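Local coordinates for protein putative dehydrogenase (Pseudomonas fluorescens, PDB 6UUG) that oxidises methanesulfinate as the monooxygenase component of a two-component, flavin-dependent system in bacterial sulfur assimilation, at residues M259-A264 with E308-L313; E265-E270 with E356-L361; Q273-E278 with R288-D293; L297-E302 with F362-A367. All blocks are in the same frame, centred on the assembly; numbering follows the deposited sequence.

Interaction 1: residues M259-A264 with E308-L313; sequences MFLGIA and EGIRLL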
loop_
_atom_site.group_PDB
_atom_site.type_symbol
_atom_site.label_atom_id
_atom_site.label_comp_id
_atom_site.label_asym_id
_atom_site.label_seq_id
_atom_site.Cartn_x
_atom_site.Cartn_y
_atom_site.Cartn_z
ATOM N N MET A 259 18.757 0.426 -15.102
ATOM C CA MET A 259 17.740 0.883 -16.051
ATOM C C MET A 259 16.469 1.307 -15.328
ATOM O O MET A 259 15.876 2.353 -15.640
ATOM C CB MET A 259 17.403 -0.223 -17.064
ATOM C CG MET A 259 18.466 -0.542 -18.093
ATOM S SD MET A 259 18.095 -2.085 -18.990
ATOM C CE MET A 259 16.410 -1.794 -19.513
ATOM N N PHE A 260 16.003 0.468 -14.391
ATOM C CA PHE A 260 14.778 0.760 -13.655
ATOM C C PHE A 260 14.883 2.081 -12.906
ATOM O O PHE A 260 13.944 2.885 -12.901
ATOM C CB PHE A 260 14.468 -0.365 -12.655
ATOM C CG PHE A 260 14.206 -1.730 -13.273
ATOM C CD1 PHE A 260 14.100 -1.909 -14.641
ATOM C CD2 PHE A 260 14.072 -2.846 -12.442
ATOM C CE1 PHE A 260 13.857 -3.193 -15.188
ATOM C CE2 PHE A 260 13.838 -4.114 -12.983
ATOM C CZ PHE A 260 13.729 -4.276 -14.351
ATOM N N LEU A 261 16.007 2.295 -12.218
ATOM C CA LEU A 261 16.195 3.554 -11.509
ATOM C C LEU A 261 16.217 4.729 -12.481
ATOM O O LEU A 261 15.548 5.743 -12.252
ATOM C CB LEU A 261 17.483 3.512 -10.678
ATOM C CG LEU A 261 17.958 4.840 -10.081
ATOM C CD1 LEU A 261 16.929 5.458 -9.156
ATOM C CD2 LEU A 261 19.260 4.563 -9.303
ATOM N N GLY A 262 16.961 4.595 -13.584
ATOM C CA GLY A 262 16.999 5.658 -14.584
ATOM C C GLY A 262 15.625 6.016 -15.128
ATOM O O GLY A 262 15.294 7.192 -15.282
ATOM N N ILE A 263 14.802 5.010 -15.413
ATOM C CA ILE A 263 13.452 5.281 -15.918
ATOM C C ILE A 263 12.649 6.097 -14.904
ATOM O O ILE A 263 12.017 7.105 -15.248
ATOM C CB ILE A 263 12.735 3.964 -16.262
ATOM C CG1 ILE A 263 13.357 3.289 -17.486
ATOM C CG2 ILE A 263 11.254 4.229 -16.493
ATOM C CD1 ILE A 263 12.924 1.823 -17.639
ATOM N N ALA A 264 12.661 5.668 -13.635
ATOM C CA ALA A 264 11.949 6.397 -12.586
ATOM C C ALA A 264 12.478 7.821 -12.423
ATOM O O ALA A 264 11.695 8.759 -12.224
ATOM C CB ALA A 264 12.041 5.624 -11.267
ATOM N N GLU A 308 15.188 8.271 -3.184
ATOM C CA GLU A 308 16.409 8.288 -2.382
ATOM C C GLU A 308 16.766 6.888 -1.890
ATOM O O GLU A 308 17.929 6.473 -1.961
ATOM C CB GLU A 308 16.255 9.259 -1.212
ATOM C CG GLU A 308 16.344 10.719 -1.651
ATOM C CD GLU A 308 17.754 11.119 -2.073
ATOM O OE1 GLU A 308 18.518 11.605 -1.204
ATOM O OE2 GLU A 308 18.100 10.957 -3.264
ATOM N N GLY A 309 15.776 6.140 -1.411
ATOM C CA GLY A 309 16.031 4.769 -0.989
ATOM C C GLY A 309 16.537 3.885 -2.117
ATOM O O GLY A 309 17.485 3.114 -1.928
ATOM N N ILE A 310 15.903 3.975 -3.303
ATOM C CA ILE A 310 16.361 3.185 -4.453
ATOM C C ILE A 310 17.796 3.558 -4.805
ATOM O O ILE A 310 18.645 2.689 -5.032
ATOM C CB ILE A 310 15.450 3.393 -5.677
ATOM C CG1 ILE A 310 14.017 2.985 -5.387
ATOM C CG2 ILE A 310 15.952 2.542 -6.841
ATOM C CD1 ILE A 310 13.085 3.534 -6.426
ATOM N N ARG A 311 18.072 4.863 -4.878
ATOM C CA ARG A 311 19.407 5.318 -5.268
ATOM C C ARG A 311 20.486 4.698 -4.387
ATOM O O ARG A 311 21.481 4.171 -4.888
ATOM C CB ARG A 311 19.477 6.846 -5.196
ATOM C CG ARG A 311 18.769 7.555 -6.364
ATOM C CD ARG A 311 18.534 9.036 -6.044
ATOM N NE ARG A 311 17.926 9.745 -7.179
ATOM C CZ ARG A 311 17.204 10.859 -7.074
ATOM N NH1 ARG A 311 16.995 11.413 -5.886
ATOM N NH2 ARG A 311 16.704 11.433 -8.162
ATOM N N LEU A 312 20.310 4.759 -3.060
ATOM C CA LEU A 312 21.352 4.216 -2.189
ATOM C C LEU A 312 21.496 2.701 -2.347
ATOM O O LEU A 312 22.621 2.169 -2.315
ATOM C CB LEU A 312 21.070 4.584 -0.736
ATOM C CG LEU A 312 21.104 6.081 -0.405
ATOM C CD1 LEU A 312 20.993 6.262 1.119
ATOM C CD2 LEU A 312 22.371 6.751 -0.955
ATOM N N LEU A 313 20.379 1.979 -2.479
ATOM C CA LEU A 313 20.473 0.528 -2.649
ATOM C C LEU A 313 21.171 0.167 -3.953
ATOM O O LEU A 313 21.991 -0.764 -3.993
ATOM C CB LEU A 313 19.079 -0.103 -2.603
ATOM C CG LEU A 313 18.387 -0.177 -1.245
ATOM C CD1 LEU A 313 16.898 -0.559 -1.526
ATOM C CD2 LEU A 313 19.089 -1.224 -0.366
#
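Leu261 reaches from helix 247-277 to Ile310 and Arg311 on helix 294-327, joining two antiparallel helices of the C-terminal helical bundle of the acyl-CoA dehydrogenase fold. The tight part is small and apolar. Leu261 CD1 lies 3.8 Å from Ile310 CG2, the two side chains lying alongside and running opposite ways, while the CA atoms of Leu261 and Ile310 stand 7.1 Å apart. With CG swung anti to the backbone N (chi1 169°), the forked end of Leu261 enters the gap between the helices. A branched aliphatic residue suits each of these places, because methyl groups fill a buried space without needing polar partners. Ala264 also turns its methyl toward helix 294-327, but it is short and rests instead on Leu307.

The side toward Arg311, a partly exposed residue, is less extensively packed. There Leu261 CD1 meets only the aliphatic part of Arg311, at CG, 3.9 Å away, and the two side chains cross at about a right angle. Arg311 suits this border: its methylenes lie against leucine while its extended chain carries the charge past the leucine to the carboxylates of Glu265 and Glu308. NE forms the salt bridge with Glu265. Glu308, one helical turn earlier in the chain, also reaches, through OE1, Arg316 of the second subunit, so the polar margin of the contact continues into the assembly. Arg311 NH1 donates to Glu308 OE2 over 2.9 Å at 156°; the oxygen lies close to the guanidinium plane, but NH1 meets it on the anti side, 28° out of the carboxylate plane.

Interaction 2: residues E265-E270 with E356-L361; sequences EGAFEE and EICSRL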
loop_
_atom_site.group_PDB
_atom_site.type_symbol
_atom_site.label_atom_id
_atom_site.label_comp_id
_atom_site.label_asym_id
_atom_site.label_seq_id
_atom_site.Cartn_x
_atom_site.Cartn_y
_atom_site.Cartn_z
ATOM N N GLU A 265 13.806 8.005 -12.505
ATOM C CA GLU A 265 14.379 9.346 -12.376
ATOM C C GLU A 265 13.981 10.230 -13.553
ATOM O O GLU A 265 13.697 11.423 -13.383
ATOM C CB GLU A 265 15.911 9.255 -12.269
ATOM C CG GLU A 265 16.401 8.693 -10.943
ATOM C CD GLU A 265 17.916 8.656 -10.831
ATOM O OE1 GLU A 265 18.586 8.215 -11.785
ATOM O OE2 GLU A 265 18.424 9.061 -9.760
ATOM N N GLY A 266 13.933 9.662 -14.757
ATOM C CA GLY A 266 13.548 10.465 -15.908
ATOM C C GLY A 266 12.077 10.825 -15.871
ATOM O O GLY A 266 11.692 11.965 -16.168
ATOM N N ALA A 267 11.240 9.871 -15.463
ATOM C CA ALA A 267 9.816 10.143 -15.283
ATOM C C ALA A 267 9.599 11.244 -14.257
ATOM O O ALA A 267 8.803 12.169 -14.470
ATOM C CB ALA A 267 9.090 8.866 -14.852
ATOM N N PHE A 268 10.301 11.149 -13.123
ATOM C CA PHE A 268 10.200 12.160 -12.082
ATOM C C PHE A 268 10.583 13.535 -12.614
ATOM O O PHE A 268 9.874 14.519 -12.381
ATOM C CB PHE A 268 11.106 11.769 -10.909
ATOM C CG PHE A 268 11.300 12.851 -9.885
ATOM C CD1 PHE A 268 10.417 12.988 -8.823
ATOM C CD2 PHE A 268 12.410 13.691 -9.948
ATOM C CE1 PHE A 268 10.604 13.986 -7.850
ATOM C CE2 PHE A 268 12.613 14.680 -8.979
ATOM C CZ PHE A 268 11.706 14.828 -7.933
ATOM N N GLU A 269 11.712 13.623 -13.320
ATOM C CA GLU A 269 12.136 14.930 -13.815
ATOM C C GLU A 269 11.157 15.474 -14.849
ATOM O O GLU A 269 10.880 16.678 -14.875
ATOM C CB GLU A 269 13.548 14.853 -14.386
ATOM C CG GLU A 269 14.095 16.219 -14.831
ATOM C CD GLU A 269 14.001 17.305 -13.753
ATOM O OE1 GLU A 269 14.135 17.008 -12.543
ATOM O OE2 GLU A 269 13.794 18.477 -14.128
ATOM N N GLU A 270 10.614 14.611 -15.706
ATOM C CA GLU A 270 9.656 15.099 -16.696
ATOM C C GLU A 270 8.386 15.599 -16.017
ATOM O O GLU A 270 7.816 16.620 -16.424
ATOM C CB GLU A 270 9.342 14.002 -17.720
ATOM C CG GLU A 270 8.483 14.487 -18.894
ATOM C CD GLU A 270 8.462 13.523 -20.081
ATOM O OE1 GLU A 270 8.785 12.337 -19.905
ATOM O OE2 GLU A 270 8.118 13.960 -21.198
ATOM N N GLU A 356 5.560 2.545 -9.233
ATOM C CA GLU A 356 4.599 3.393 -8.531
ATOM C C GLU A 356 4.802 4.869 -8.871
ATOM O O GLU A 356 3.830 5.606 -9.077
ATOM C CB GLU A 356 4.721 3.160 -7.028
ATOM C CG GLU A 356 3.883 4.111 -6.166
ATOM C CD GLU A 356 2.379 3.946 -6.366
ATOM O OE1 GLU A 356 1.624 4.820 -5.880
ATOM O OE2 GLU A 356 1.946 2.956 -6.999
ATOM N N ILE A 357 6.058 5.325 -8.937
ATOM C CA ILE A 357 6.305 6.707 -9.362
ATOM C C ILE A 357 5.788 6.939 -10.783
ATOM O O ILE A 357 5.155 7.964 -11.075
ATOM C CB ILE A 357 7.804 7.045 -9.238
ATOM C CG1 ILE A 357 8.218 7.045 -7.772
ATOM C CG2 ILE A 357 8.107 8.387 -9.905
ATOM C CD1 ILE A 357 9.746 7.166 -7.573
ATOM N N CYS A 358 6.072 6.012 -11.702
ATOM C CA CYS A 358 5.677 6.203 -13.090
ATOM C C CYS A 358 4.157 6.234 -13.250
ATOM O O CYS A 358 3.657 6.821 -14.214
ATOM C CB CYS A 358 6.264 5.103 -13.967
ATOM S SG CYS A 358 8.076 5.150 -14.094
ATOM N N SER A 359 3.420 5.630 -12.325
ATOM C CA SER A 359 1.957 5.709 -12.362
ATOM C C SER A 359 1.428 6.938 -11.634
ATOM O O SER A 359 0.560 7.661 -12.150
ATOM C CB SER A 359 1.345 4.452 -11.734
ATOM O OG SER A 359 -0.086 4.582 -11.638
ATOM N N ARG A 360 1.917 7.169 -10.420
ATOM C CA ARG A 360 1.309 8.192 -9.588
ATOM C C ARG A 360 1.739 9.595 -9.979
ATOM O O ARG A 360 1.085 10.550 -9.547
ATOM C CB ARG A 360 1.620 7.942 -8.115
ATOM C CG ARG A 360 0.395 8.163 -7.239
ATOM C CD ARG A 360 0.762 8.586 -5.850
ATOM N NE ARG A 360 1.790 7.732 -5.271
ATOM C CZ ARG A 360 2.607 8.135 -4.308
ATOM N NH1 ARG A 360 2.493 9.371 -3.838
ATOM N NH2 ARG A 360 3.535 7.313 -3.824
ATOM N N LEU A 361 2.772 9.740 -10.824
ATOM C CA LEU A 361 3.134 11.082 -11.288
ATOM C C LEU A 361 1.984 11.741 -12.039
ATOM O O LEU A 361 1.903 12.973 -12.074
ATOM C CB LEU A 361 4.394 11.050 -12.164
ATOM C CG LEU A 361 4.321 10.393 -13.548
ATOM C CD1 LEU A 361 3.786 11.361 -14.631
ATOM C CD2 LEU A 361 5.702 9.863 -13.961
#
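Ala267 meets both Cys358 and Leu361 with a single methyl group, and these apolar contacts join 265-270 to 356-361, on two helices of the C-terminal helical bundle of the acyl-CoA dehydrogenase fold. The Ala267 CB atom lies 3.6 Å from Leu361 CD2 and 3.9 Å from Cys358 SG. So small a residue lets the backbones come near: the CA atoms of Ala267 and Cys358 are 6.1 Å apart. Leu361, next in the chain after Arg360, has its CG between the backbone N and the carbonyl carbon (chi1 69°), a less common setting that delivers CD2 to the alanine. Cys358 acts here as a compact apolar group, and its side chain packs also on Ile263, His379 and Trp380. Phe268 and Ile357 flank the contact, both resting on Leu307 of helix 294-327.

The charged interactions run within a helix or to other helices. Arg360 NE donates to Glu356 OE1 over 3.0 Å at 162°, the acceptor lying near the guanidinium plane; the spacing of four residues brings the two side chains onto one face of the helix. Arg360 also pairs with Glu302 through NH1. On the first helix Glu265 pairs with Arg93, Glu270 OE1 holds Arg378 and His379, and Glu269 pairs with Arg272.

The chemistry thus divides cleanly. Two methyl groups and a thiol form the buried centre, where close packing carries the contact, and the charges are matched by partners that do not bridge the two segments.

Interaction 3: residues Q273-E278 with R288-D293; sequences QYTLSE and REVRED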
loop_
_atom_site.group_PDB
_atom_site.type_symbol
_atom_site.label_atom_id
_atom_site.label_comp_id
_atom_site.label_asym_id
_atom_site.label_seq_id
_atom_site.Cartn_x
_atom_site.Cartn_y
_atom_site.Cartn_z
ATOM N N GLN A 273 8.981 19.086 -14.502
ATOM C CA GLN A 273 8.902 20.161 -15.483
ATOM C C GLN A 273 7.454 20.453 -15.833
ATOM O O GLN A 273 7.055 21.618 -15.936
ATOM C CB GLN A 273 9.705 19.800 -16.739
ATOM C CG GLN A 273 11.204 19.673 -16.515
ATOM C CD GLN A 273 11.825 20.967 -16.028
ATOM O OE1 GLN A 273 11.416 22.054 -16.440
ATOM N NE2 GLN A 273 12.811 20.860 -15.138
ATOM N N TYR A 274 6.633 19.405 -15.967
ATOM C CA TYR A 274 5.242 19.609 -16.355
ATOM C C TYR A 274 4.450 20.269 -15.233
ATOM O O TYR A 274 3.687 21.211 -15.480
ATOM C CB TYR A 274 4.616 18.274 -16.769
ATOM C CG TYR A 274 3.353 18.450 -17.572
ATOM C CD1 TYR A 274 2.132 18.647 -16.939
ATOM C CD2 TYR A 274 3.381 18.442 -18.962
ATOM C CE1 TYR A 274 0.966 18.825 -17.664
ATOM C CE2 TYR A 274 2.210 18.615 -19.701
ATOM C CZ TYR A 274 1.008 18.805 -19.040
ATOM O OH TYR A 274 -0.161 18.988 -19.747
ATOM N N THR A 275 4.634 19.803 -13.987
ATOM C CA THR A 275 3.958 20.398 -12.842
ATOM C C THR A 275 4.238 21.891 -12.748
ATOM O O THR A 275 3.324 22.690 -12.495
ATOM C CB THR A 275 4.390 19.694 -11.548
ATOM O OG1 THR A 275 3.959 18.322 -11.609
ATOM C CG2 THR A 275 3.754 20.362 -10.323
ATOM N N LEU A 276 5.496 22.281 -12.959
ATOM C CA LEU A 276 5.908 23.670 -12.812
ATOM C C LEU A 276 5.566 24.535 -14.021
ATOM O O LEU A 276 5.518 25.761 -13.885
ATOM C CB LEU A 276 7.411 23.736 -12.550
ATOM C CG LEU A 276 7.874 23.050 -11.261
ATOM C CD1 LEU A 276 9.396 23.048 -11.156
ATOM C CD2 LEU A 276 7.232 23.733 -10.057
ATOM N N SER A 277 5.328 23.936 -15.186
ATOM C CA SER A 277 5.176 24.669 -16.441
ATOM C C SER A 277 3.753 24.706 -16.970
ATOM O O SER A 277 3.341 25.724 -17.533
ATOM C CB SER A 277 6.078 24.061 -17.526
ATOM O OG SER A 277 7.440 24.040 -17.118
ATOM N N GLU A 278 2.990 23.620 -16.813
ATOM C CA GLU A 278 1.741 23.455 -17.553
ATOM C C GLU A 278 0.533 23.139 -16.672
ATOM O O GLU A 278 -0.603 23.462 -17.038
ATOM C CB GLU A 278 1.904 22.346 -18.601
ATOM C CG GLU A 278 3.061 22.553 -19.566
ATOM C CD GLU A 278 2.789 23.650 -20.587
ATOM O OE1 GLU A 278 1.599 23.936 -20.848
ATOM O OE2 GLU A 278 3.765 24.228 -21.121
ATOM N N ARG A 288 -3.048 29.314 -4.970
ATOM C CA ARG A 288 -3.122 29.860 -6.317
ATOM C C ARG A 288 -2.158 29.190 -7.282
ATOM O O ARG A 288 -2.417 29.188 -8.492
ATOM C CB ARG A 288 -2.845 31.368 -6.294
ATOM C CG ARG A 288 -1.630 31.763 -5.462
ATOM C CD ARG A 288 -2.030 32.199 -4.061
ATOM N NE ARG A 288 -1.213 31.559 -3.032
ATOM C CZ ARG A 288 -0.045 32.027 -2.599
ATOM N NH1 ARG A 288 0.460 33.143 -3.108
ATOM N NH2 ARG A 288 0.623 31.376 -1.656
ATOM N N GLU A 289 -1.065 28.615 -6.781
ATOM C CA GLU A 289 -0.075 27.957 -7.619
ATOM C C GLU A 289 0.002 26.474 -7.273
ATOM O O GLU A 289 -0.055 26.095 -6.096
ATOM C CB GLU A 289 1.298 28.612 -7.460
ATOM C CG GLU A 289 1.517 29.780 -8.409
ATOM C CD GLU A 289 2.982 30.139 -8.556
ATOM O OE1 GLU A 289 3.680 30.206 -7.520
ATOM O OE2 GLU A 289 3.439 30.340 -9.707
ATOM N N VAL A 290 0.116 25.643 -8.314
ATOM C CA VAL A 290 0.182 24.195 -8.122
ATOM C C VAL A 290 1.334 23.831 -7.198
ATOM O O VAL A 290 1.222 22.915 -6.372
ATOM C CB VAL A 290 0.319 23.477 -9.480
ATOM C CG1 VAL A 290 0.290 21.970 -9.289
ATOM C CG2 VAL A 290 -0.781 23.894 -10.412
ATOM N N ARG A 291 2.453 24.546 -7.313
ATOM C CA ARG A 291 3.664 24.182 -6.584
ATOM C C ARG A 291 3.566 24.457 -5.091
ATOM O O ARG A 291 4.511 24.134 -4.364
ATOM C CB ARG A 291 4.878 24.907 -7.168
ATOM C CG ARG A 291 4.984 26.381 -6.780
ATOM C CD ARG A 291 5.178 27.244 -8.018
ATOM N NE ARG A 291 6.546 27.258 -8.535
ATOM C CZ ARG A 291 6.860 27.445 -9.819
ATOM N NH1 ARG A 291 8.136 27.465 -10.196
ATOM N NH2 ARG A 291 5.901 27.593 -10.732
ATOM N N GLU A 292 2.457 25.022 -4.617
ATOM C CA GLU A 292 2.188 25.170 -3.196
ATOM C C GLU A 292 1.037 24.299 -2.710
ATOM O O GLU A 292 0.695 24.354 -1.527
ATOM C CB GLU A 292 1.910 26.644 -2.872
ATOM C CG GLU A 292 3.153 27.509 -2.992
ATOM C CD GLU A 292 2.854 28.995 -2.926
ATOM O OE1 GLU A 292 1.678 29.381 -3.096
ATOM O OE2 GLU A 292 3.803 29.778 -2.706
ATOM N N ASP A 293 0.436 23.496 -3.586
ATOM C CA ASP A 293 -0.719 22.691 -3.201
ATOM C C ASP A 293 -0.276 21.591 -2.240
ATOM O O ASP A 293 0.717 20.906 -2.511
ATOM C CB ASP A 293 -1.377 22.101 -4.452
ATOM C CG ASP A 293 -2.586 21.253 -4.134
ATOM O OD1 ASP A 293 -2.406 20.105 -3.693
ATOM O OD2 ASP A 293 -3.730 21.735 -4.303
#
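Arg291 lays its guanidinium flat against Leu276, whose CD2 stands 3.7 Å above the plane and over its centre. The two side chains cross at about a right angle. Bends at chi2 and chi3 fold the arginine back over the leucine instead of letting it extend, so that CB, NE and NH1 too lie near the same methyl. Arginine suits this partly exposed place because its flat face can cover an apolar group while its charge can still be met at the side, by Glu289. That attraction is long and purely electrostatic, Arg291 NH2 to Glu289 OE2 3.8 Å. Replacing Arg291 by an alanine removes this flat lid and is likely to leave the Leu276 methyl less well covered and Glu289 without its nearby positive charge. Next to this pair, Thr275 CG2 touches Val290 CG1 at 4.0 Å; the threonine hydroxyl bonds to Ala271 O and to Tyr300.

The contact closes the loop between helices 247-277 and 294-327, laying the short 3-10 segment 290-292 against the last turn of the first helix. Asp293 then caps the start of the second helix, and Leu404 of the second subunit packs on Thr275, Leu276 and Arg291.

Interaction 4: residues L297-E302 with F362-A367; sequences LAHYGE and FEVTGA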
loop_
_atom_site.group_PDB
_atom_site.type_symbol
_atom_site.label_atom_id
_atom_site.label_comp_id
_atom_site.label_asym_id
_atom_site.label_seq_id
_atom_site.Cartn_x
_atom_site.Cartn_y
_atom_site.Cartn_z
ATOM N N LEU A 297 2.520 18.662 -3.051
ATOM C CA LEU A 297 3.805 18.590 -2.363
ATOM C C LEU A 297 3.987 17.265 -1.636
ATOM O O LEU A 297 5.094 16.715 -1.620
ATOM C CB LEU A 297 3.948 19.753 -1.392
ATOM C CG LEU A 297 4.146 21.091 -2.089
ATOM C CD1 LEU A 297 4.024 22.182 -1.040
ATOM C CD2 LEU A 297 5.488 21.156 -2.792
ATOM N N ALA A 298 2.923 16.732 -1.035
ATOM C CA ALA A 298 3.066 15.452 -0.343
ATOM C C ALA A 298 3.396 14.333 -1.328
ATOM O O ALA A 298 4.235 13.468 -1.030
ATOM C CB ALA A 298 1.803 15.143 0.457
ATOM N N HIS A 299 2.771 14.346 -2.512
ATOM C CA HIS A 299 3.143 13.394 -3.562
ATOM C C HIS A 299 4.618 13.493 -3.901
ATOM O O HIS A 299 5.306 12.477 -4.012
ATOM C CB HIS A 299 2.345 13.625 -4.841
ATOM C CG HIS A 299 0.967 13.055 -4.807
ATOM N ND1 HIS A 299 0.726 11.713 -4.611
ATOM C CD2 HIS A 299 -0.242 13.643 -4.951
ATOM C CE1 HIS A 299 -0.579 11.496 -4.643
ATOM N NE2 HIS A 299 -1.189 12.649 -4.855
ATOM N N TYR A 300 5.116 14.715 -4.121
ATOM C CA TYR A 300 6.532 14.861 -4.454
ATOM C C TYR A 300 7.435 14.412 -3.315
ATOM O O TYR A 300 8.515 13.862 -3.574
ATOM C CB TYR A 300 6.831 16.306 -4.873
ATOM C CG TYR A 300 6.600 16.487 -6.358
ATOM C CD1 TYR A 300 7.559 16.082 -7.271
ATOM C CD2 TYR A 300 5.392 17.005 -6.850
ATOM C CE1 TYR A 300 7.356 16.198 -8.629
ATOM C CE2 TYR A 300 5.184 17.144 -8.227
ATOM C CZ TYR A 300 6.165 16.738 -9.101
ATOM O OH TYR A 300 5.976 16.849 -10.464
ATOM N N GLY A 301 7.018 14.624 -2.060
ATOM C CA GLY A 301 7.789 14.113 -0.935
ATOM C C GLY A 301 7.840 12.596 -0.908
ATOM O O GLY A 301 8.873 12.007 -0.604
ATOM N N GLU A 302 6.728 11.946 -1.235
ATOM C CA GLU A 302 6.747 10.487 -1.355
ATOM C C GLU A 302 7.619 10.025 -2.520
ATOM O O GLU A 302 8.363 9.045 -2.379
ATOM C CB GLU A 302 5.312 9.960 -1.468
ATOM C CG GLU A 302 4.554 10.155 -0.151
ATOM C CD GLU A 302 3.160 9.587 -0.145
ATOM O OE1 GLU A 302 2.498 9.598 -1.197
ATOM O OE2 GLU A 302 2.712 9.165 0.933
ATOM N N PHE A 362 1.075 10.956 -12.623
ATOM C CA PHE A 362 -0.018 11.592 -13.340
ATOM C C PHE A 362 -0.935 12.374 -12.417
ATOM O O PHE A 362 -1.617 13.293 -12.886
ATOM C CB PHE A 362 -0.812 10.546 -14.136
ATOM C CG PHE A 362 -0.111 10.083 -15.394
ATOM C CD1 PHE A 362 -0.262 10.780 -16.589
ATOM C CD2 PHE A 362 0.725 8.964 -15.376
ATOM C CE1 PHE A 362 0.384 10.364 -17.760
ATOM C CE2 PHE A 362 1.376 8.534 -16.548
ATOM C CZ PHE A 362 1.211 9.236 -17.738
ATOM N N GLU A 363 -0.963 12.054 -11.122
ATOM C CA GLU A 363 -1.792 12.827 -10.191
ATOM C C GLU A 363 -1.243 14.225 -9.916
ATOM O O GLU A 363 -1.976 15.066 -9.388
ATOM C CB GLU A 363 -1.951 12.094 -8.865
ATOM C CG GLU A 363 -2.772 10.824 -8.968
ATOM C CD GLU A 363 -3.253 10.342 -7.612
ATOM O OE1 GLU A 363 -3.350 9.112 -7.430
ATOM O OE2 GLU A 363 -3.542 11.189 -6.734
ATOM N N VAL A 364 0.022 14.488 -10.222
ATOM C CA VAL A 364 0.572 15.832 -10.071
ATOM C C VAL A 364 0.845 16.516 -11.395
ATOM O O VAL A 364 1.179 17.712 -11.387
ATOM C CB VAL A 364 1.853 15.848 -9.207
ATOM C CG1 VAL A 364 1.563 15.292 -7.808
ATOM C CG2 VAL A 364 2.971 15.103 -9.898
ATOM N N THR A 365 0.729 15.818 -12.522
ATOM C CA THR A 365 0.807 16.479 -13.819
ATOM C C THR A 365 -0.581 16.809 -14.365
ATOM O O THR A 365 -0.767 17.872 -14.961
ATOM C CB THR A 365 1.606 15.632 -14.824
ATOM O OG1 THR A 365 0.985 14.353 -15.016
ATOM C CG2 THR A 365 3.021 15.427 -14.332
ATOM N N GLY A 366 -1.569 15.937 -14.165
ATOM C CA GLY A 366 -2.960 16.306 -14.392
ATOM C C GLY A 366 -3.516 15.839 -15.728
ATOM O O GLY A 366 -2.854 15.174 -16.532
ATOM N N ALA A 367 -4.769 16.251 -15.965
ATOM C CA ALA A 367 -5.571 15.677 -17.042
ATOM C C ALA A 367 -5.030 16.013 -18.428
ATOM O O ALA A 367 -5.241 15.246 -19.372
ATOM C CB ALA A 367 -7.024 16.149 -16.923
#
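Val364 wedges between His299 and Tyr300, two consecutive residues of helix 294-327, and gives each of them one methyl group. Its CG1 lies 3.5 Å from His299 CB and also near CG and CD2 of the ring; its CG2 approaches Tyr300 CE2 at 3.4 Å. The torsion of the valine (chi1 -59°) sets CG1 beside the backbone N and CG2 between that N and the carbonyl carbon, spreading the branches toward the two neighbours. Beta-branching therefore suits the position.

His299 combines this packing with a polar role. Its NE2 bonds to Asp393 of the third subunit and ND1 to Arg360, while Glu363 OE2 sits 3.3 Å from His299 NE2, with the carboxylate turned 74° from the ring. An alanine here would remove the imidazole and would probably leave Arg360 and Asp393 of the third subunit without a shared partner, with a gap beside the valine CG1.

Tyr300 is long enough to reach past the valine to Thr275 with its hydroxyl, and its ring meets Phe303 edge-to-face. Val364 O accepts from the same threonine, so valine and tyrosine are both tied to helix 247-277. Together these residues seat the short helix 362-365 on the start of helix 294-327, an arrangement of the C-terminal helical bundle of the acyl-CoA dehydrogenase fold, where bundle packing and tetramer assembly meet.

The four contacts run along one helical bundle, with helix 247-277 serving interactions 1, 2 and 3 in succession. Interactions 1 and 2, centred 11 Å apart, are joined by the Arg311 NE to Glu265 OE2 salt bridge of 2.7 Å. Interactions 2 and 4 have centres 9 Å apart and are joined through Arg360 of interaction 2, whose NH1 lies 2.7 Å from Glu302 OE1 of interaction 4. Thr275 links interactions 3 and 4, its OG1 being 2.7 Å from Tyr300 OH. The ends of the row, interactions 1 and 3, have centres 24 Å apart and do not touch. All four have residues within reach of the second subunit, and all are packing contacts of the helical bundle and its assembly.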